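Local coordinates for CMP/dCMP-type deaminase domain-containing protein (Aspergillus oryzae RIB40, PDB 7DRY), which probably catalyses a zinc-dependent deamination step in riboflavin biosynthesis, as a Rib2-type deaminase with the cytidine deaminase (CDA) fold, at residues A57-N69 / P101-R115. Residues are numbered along the deposited sequence; the frame is centred on the assembly and turned at random.
With ZN (zinc ion), chain B; SO4 (sulfate ion), chain C.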
loop_
_atom_site.group_PDB
_atom_site.type_symbol
_atom_site.label_atom_id
_atom_site.label_comp_id
_atom_site.label_asym_id
_atom_site.label_seq_id
_atom_site.Cartn_x
_atom_site.Cartn_y
_atom_site.Cartn_z
ATOM N N ALA A 57 7.665 -1.573 14.849
ATOM C CA ALA A 57 7.173 -2.333 15.994
ATOM C C ALA A 57 5.654 -2.308 16.086
ATOM O O ALA A 57 5.010 -1.309 15.760
ATOM C CB ALA A 57 7.756 -1.750 17.283
ATOM N N GLY A 58 5.089 -3.422 16.523
ATOM C CA GLY A 58 3.651 -3.520 16.691
ATOM C C GLY A 58 2.943 -3.960 15.425
ATOM O O GLY A 58 3.548 -4.393 14.439
ATOM N N ASN A 59 1.617 -3.828 15.456
ATOM C CA ASN A 59 0.757 -4.346 14.392
ATOM C C ASN A 59 0.630 -3.275 13.318
ATOM O O ASN A 59 -0.349 -2.530 13.249
ATOM C CB ASN A 59 -0.601 -4.738 14.973
ATOM C CG ASN A 59 -1.524 -5.378 13.950
ATOM O OD1 ASN A 59 -1.140 -5.656 12.814
ATOM N ND2 ASN A 59 -2.758 -5.629 14.365
ATOM N N THR A 60 1.651 -3.190 12.472
ATOM C CA THR A 60 1.735 -2.147 11.459
ATOM C C THR A 60 1.578 -2.734 10.060
ATOM O O THR A 60 2.113 -3.808 9.755
ATOM C CB THR A 60 3.064 -1.380 11.553
ATOM O OG1 THR A 60 4.165 -2.301 11.438
ATOM C CG2 THR A 60 3.155 -0.628 12.872
ATOM N N HIS A 61 0.849 -2.020 9.209
ATOM C CA HIS A 61 0.653 -2.416 7.822
ATOM C C HIS A 61 1.725 -1.803 6.923
ATOM O O HIS A 61 2.462 -0.900 7.316
ATOM C CB HIS A 61 -0.733 -1.990 7.353
ATOM C CG HIS A 61 -1.834 -2.849 7.888
ATOM N ND1 HIS A 61 -3.116 -2.809 7.384
ATOM C CD2 HIS A 61 -1.854 -3.754 8.897
ATOM C CE1 HIS A 61 -3.873 -3.669 8.042
ATOM N NE2 HIS A 61 -3.133 -4.249 8.973
ATOM N N ALA A 62 1.800 -2.297 5.683
ATOM C CA ALA A 62 2.850 -1.846 4.765
ATOM C C ALA A 62 2.718 -0.364 4.438
ATOM O O ALA A 62 3.715 0.378 4.451
ATOM C CB ALA A 62 2.787 -2.656 3.475
ATOM N N GLU A 63 1.502 0.077 4.083
ATOM C CA GLU A 63 1.316 1.478 3.707
ATOM C C GLU A 63 1.565 2.379 4.899
ATOM O O GLU A 63 2.126 3.477 4.757
ATOM C CB GLU A 63 -0.110 1.689 3.183
ATOM C CG GLU A 63 -0.530 0.734 2.059
ATOM C CD GLU A 63 -1.258 -0.514 2.562
ATOM O OE1 GLU A 63 -0.661 -1.344 3.267
ATOM O OE2 GLU A 63 -2.446 -0.673 2.245
ATOM N N GLN A 64 1.133 1.925 6.078
ATOM C CA GLN A 64 1.416 2.617 7.329
ATOM C C GLN A 64 2.916 2.783 7.531
ATOM O O GLN A 64 3.401 3.887 7.807
ATOM C CB GLN A 64 0.803 1.797 8.469
ATOM C CG GLN A 64 1.030 2.313 9.878
ATOM C CD GLN A 64 0.341 1.436 10.911
ATOM O OE1 GLN A 64 -0.123 0.334 10.607
ATOM N NE2 GLN A 64 0.260 1.930 12.139
ATOM N N CYS A 65 3.672 1.696 7.386
ATOM C CA CYS A 65 5.117 1.775 7.576
ATOM C C CYS A 65 5.768 2.651 6.512
ATOM O O CYS A 65 6.716 3.388 6.801
ATOM C CB CYS A 65 5.700 0.369 7.530
ATOM S SG CYS A 65 5.339 -0.532 9.076
ATOM N N CYS A 66 5.291 2.566 5.272
ATOM C CA CYS A 66 5.841 3.395 4.203
ATOM C C CYS A 66 5.730 4.877 4.551
ATOM O O CYS A 66 6.698 5.645 4.418
ATOM C CB CYS A 66 5.077 3.074 2.918
ATOM S SG CYS A 66 5.634 3.960 1.446
ATOM N N LEU A 67 4.552 5.292 5.016
ATOM C CA LEU A 67 4.346 6.692 5.380
ATOM C C LEU A 67 5.093 7.049 6.655
ATOM O O LEU A 67 5.662 8.146 6.762
ATOM C CB LEU A 67 2.848 6.961 5.545
ATOM C CG LEU A 67 2.046 6.890 4.241
ATOM C CD1 LEU A 67 0.546 6.905 4.506
ATOM C CD2 LEU A 67 2.423 8.014 3.301
ATOM N N SER A 68 5.106 6.140 7.633
ATOM C CA SER A 68 5.771 6.439 8.894
ATOM C C SER A 68 7.282 6.524 8.723
ATOM O O SER A 68 7.938 7.320 9.406
ATOM C CB SER A 68 5.416 5.361 9.908
ATOM O OG SER A 68 4.069 5.495 10.321
ATOM N N ASN A 69 7.859 5.713 7.830
ATOM C CA ASN A 69 9.287 5.824 7.552
ATOM C C ASN A 69 9.617 7.220 7.044
ATOM O O ASN A 69 10.587 7.848 7.488
ATOM C CB ASN A 69 9.687 4.794 6.496
ATOM C CG ASN A 69 9.743 3.385 7.033
ATOM O OD1 ASN A 69 9.893 3.160 8.227
ATOM N ND2 ASN A 69 9.646 2.420 6.130
ATOM N N PRO A 101 -5.451 -1.523 -0.275
ATOM C CA PRO A 101 -5.380 -0.880 1.049
ATOM C C PRO A 101 -6.655 -1.087 1.854
ATOM O O PRO A 101 -7.769 -0.983 1.334
ATOM C CB PRO A 101 -5.165 0.605 0.719
ATOM C CG PRO A 101 -5.476 0.743 -0.741
ATOM C CD PRO A 101 -5.196 -0.577 -1.373
ATOM N N CYS A 102 -6.482 -1.369 3.139
ATOM C CA CYS A 102 -7.625 -1.692 3.976
ATOM C C CYS A 102 -8.443 -0.450 4.317
ATOM O O CYS A 102 -7.918 0.663 4.462
ATOM C CB CYS A 102 -7.194 -2.411 5.259
ATOM S SG CYS A 102 -6.123 -1.456 6.411
ATOM N N GLY A 103 -9.749 -0.661 4.445
ATOM C CA GLY A 103 -10.642 0.396 4.872
ATOM C C GLY A 103 -11.233 0.135 6.239
ATOM O O GLY A 103 -11.961 0.969 6.788
ATOM N N LYS A 104 -10.920 -1.036 6.792
ATOM C CA LYS A 104 -11.366 -1.469 8.105
ATOM C C LYS A 104 -10.288 -2.392 8.649
ATOM O O LYS A 104 -9.668 -3.140 7.888
ATOM C CB LYS A 104 -12.698 -2.223 8.003
ATOM C CG LYS A 104 -13.296 -2.621 9.337
ATOM C CD LYS A 104 -14.815 -2.699 9.265
ATOM C CE LYS A 104 -15.381 -3.519 10.414
ATOM N NZ LYS A 104 -15.657 -4.923 10.003
ATOM N N ARG A 105 -10.049 -2.324 9.957
ATOM C CA ARG A 105 -9.065 -3.182 10.602
ATOM C C ARG A 105 -9.687 -3.848 11.818
ATOM O O ARG A 105 -10.596 -3.301 12.445
ATOM C CB ARG A 105 -7.804 -2.397 11.005
ATOM C CG ARG A 105 -6.964 -1.984 9.816
ATOM C CD ARG A 105 -5.660 -1.298 10.227
ATOM N NE ARG A 105 -4.823 -2.176 11.039
ATOM C CZ ARG A 105 -3.560 -1.922 11.358
ATOM N NH1 ARG A 105 -2.889 -2.787 12.114
ATOM N NH2 ARG A 105 -2.969 -0.810 10.937
ATOM N N LEU A 106 -9.190 -5.047 12.138
ATOM C CA LEU A 106 -9.685 -5.760 13.312
ATOM C C LEU A 106 -9.229 -5.085 14.595
ATOM O O LEU A 106 -9.981 -5.018 15.574
ATOM C CB LEU A 106 -9.225 -7.215 13.278
ATOM C CG LEU A 106 -10.072 -8.084 12.355
ATOM C CD1 LEU A 106 -9.504 -9.486 12.243
ATOM C CD2 LEU A 106 -11.487 -8.114 12.878
ATOM N N SER A 107 -7.995 -4.596 14.613
ATOM C CA SER A 107 -7.515 -3.784 15.715
ATOM C C SER A 107 -8.163 -2.403 15.656
ATOM O O SER A 107 -8.914 -2.072 14.733
ATOM C CB SER A 107 -5.993 -3.698 15.661
ATOM O OG SER A 107 -5.575 -2.935 14.541
ATOM N N GLY A 108 -7.873 -1.584 16.659
ATOM C CA GLY A 108 -8.382 -0.233 16.659
ATOM C C GLY A 108 -7.574 0.747 15.847
ATOM O O GLY A 108 -7.836 1.951 15.895
ATOM N N ASN A 109 -6.595 0.263 15.090
ATOM C CA ASN A 109 -5.705 1.157 14.366
ATOM C C ASN A 109 -6.391 1.727 13.131
ATOM O O ASN A 109 -7.221 1.072 12.492
ATOM C CB ASN A 109 -4.428 0.422 13.964
ATOM C CG ASN A 109 -3.612 -0.009 15.162
ATOM O OD1 ASN A 109 -3.008 0.819 15.847
ATOM N ND2 ASN A 109 -3.587 -1.310 15.426
ATOM N N LEU A 110 -6.038 2.966 12.806
ATOM C CA LEU A 110 -6.631 3.636 11.657
ATOM C C LEU A 110 -6.330 2.832 10.395
ATOM O O LEU A 110 -5.174 2.442 10.180
ATOM C CB LEU A 110 -6.032 5.032 11.511
ATOM C CG LEU A 110 -6.704 5.905 10.448
ATOM C CD1 LEU A 110 -8.141 6.226 10.847
ATOM C CD2 LEU A 110 -5.914 7.186 10.208
ATOM N N PRO A 111 -7.323 2.547 9.556
ATOM C CA PRO A 111 -7.047 1.767 8.347
ATOM C C PRO A 111 -6.195 2.547 7.350
ATOM O O PRO A 111 -6.005 3.761 7.437
ATOM C CB PRO A 111 -8.434 1.439 7.791
ATOM C CG PRO A 111 -9.349 1.565 8.980
ATOM C CD PRO A 111 -8.771 2.703 9.778
ATOM N N CYS A 112 -5.682 1.812 6.371
ATOM C CA CYS A 112 -4.657 2.365 5.496
ATOM C C CYS A 112 -5.251 3.376 4.522
ATOM O O CYS A 112 -4.605 4.372 4.190
ATOM C CB CYS A 112 -4.010 1.212 4.736
ATOM S SG CYS A 112 -2.811 0.319 5.741
ATOM N N VAL A 113 -6.486 3.148 4.064
ATOM C CA VAL A 113 -7.106 4.100 3.144
ATOM C C VAL A 113 -7.243 5.466 3.801
ATOM O O VAL A 113 -7.022 6.505 3.164
ATOM C CB VAL A 113 -8.447 3.559 2.614
ATOM C CG1 VAL A 113 -9.241 4.663 1.934
ATOM C CG2 VAL A 113 -8.205 2.422 1.643
ATOM N N GLN A 114 -7.578 5.489 5.092
ATOM C CA GLN A 114 -7.693 6.759 5.798
ATOM C C GLN A 114 -6.335 7.437 5.947
ATOM O O GLN A 114 -6.241 8.667 5.844
ATOM C CB GLN A 114 -8.364 6.532 7.152
ATOM C CG GLN A 114 -9.874 6.220 7.070
ATOM C CD GLN A 114 -10.188 4.735 6.880
ATOM O OE1 GLN A 114 -9.413 3.991 6.285
ATOM N NE2 GLN A 114 -11.341 4.303 7.390
ATOM N N ARG A 115 -5.271 6.656 6.190
ATOM C CA ARG A 115 -3.919 7.218 6.202
ATOM C C ARG A 115 -3.562 7.817 4.847
ATOM O O ARG A 115 -2.896 8.856 4.774
ATOM C CB ARG A 115 -2.883 6.152 6.576
ATOM C CG ARG A 115 -3.030 5.578 7.962
ATOM C CD ARG A 115 -1.923 4.545 8.231
ATOM N NE ARG A 115 -2.319 3.727 9.360
ATOM C CZ ARG A 115 -2.138 4.064 10.633
ATOM N NH1 ARG A 115 -2.585 3.268 11.593
ATOM N NH2 ARG A 115 -1.488 5.175 10.945
HETATM ZN ZN ZN B . -3.972 -1.672 5.914
HETATM S S SO4 C . -5.535 -5.867 11.795
HETATM O O1 SO4 C . -4.490 -5.780 10.762
HETATM O O2 SO4 C . -5.117 -6.876 12.763
HETATM O O3 SO4 C . -5.664 -4.585 12.464
HETATM O O4 SO4 C . -6.754 -6.234 11.097
HETATM O O HOH W 1 -3.888 -3.443 4.111
#
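His61, its CG beside the backbone N (chi1 -75°), and Arg105, whose chain bends at chi3 (60°), extend toward each other from their own segments, and the guanidinium settles over one face of the imidazole in a stack, group centres 3.6 Å apart and planes at 18°. Asn109 CB covers the other guanidinium face. At the edges, Arg105 NH1 donates to Asn59 O at 2.8 Å, from above that carbonyl's plane, and NH2 donates to Gln64 OE1 at 3.1 Å. Gln64 OE1 also accepts from His61 N, the two donors arriving on opposite faces of the amide; this double grip fixes both Gln64 and the start of helix 62-73. The same amide stacks on the Arg115 guanidinium, which is backed by Leu110.

From the edge of the ring, His61 ND1 binds zinc at 2.0 Å together with Cys102 SG at 2.2 Å and Cys112 SG at 2.3 Å; a water at 2.5 Å is the fourth ligand. Cys112 N also donates to Cys102 SG, which would probably temper the negative charge on that sulfur. Glu63 lays its carboxylate against Pro101 and Cys112 CB beside this centre. His-X-Glu and Pro-Cys, with the second cysteine on the next helix, form the zinc signature of cytidine deaminases, whose glutamate typically shuttles protons. Across the ring, His61 NE2 donates to a sulfate, probably from crystallisation, at 2.7 Å; Arg105 NE, Asn59 ND2, Leu106 N and both N and OG of Ser107 also donate to it.

Helices 62-73 and 112-117 thus meet at their N-terminal ends around the metal; Glu63 and Cys66 pack on strand 91-97, Ala62 and Cys66 on strand 29-36, and Val113 on helix 145-152.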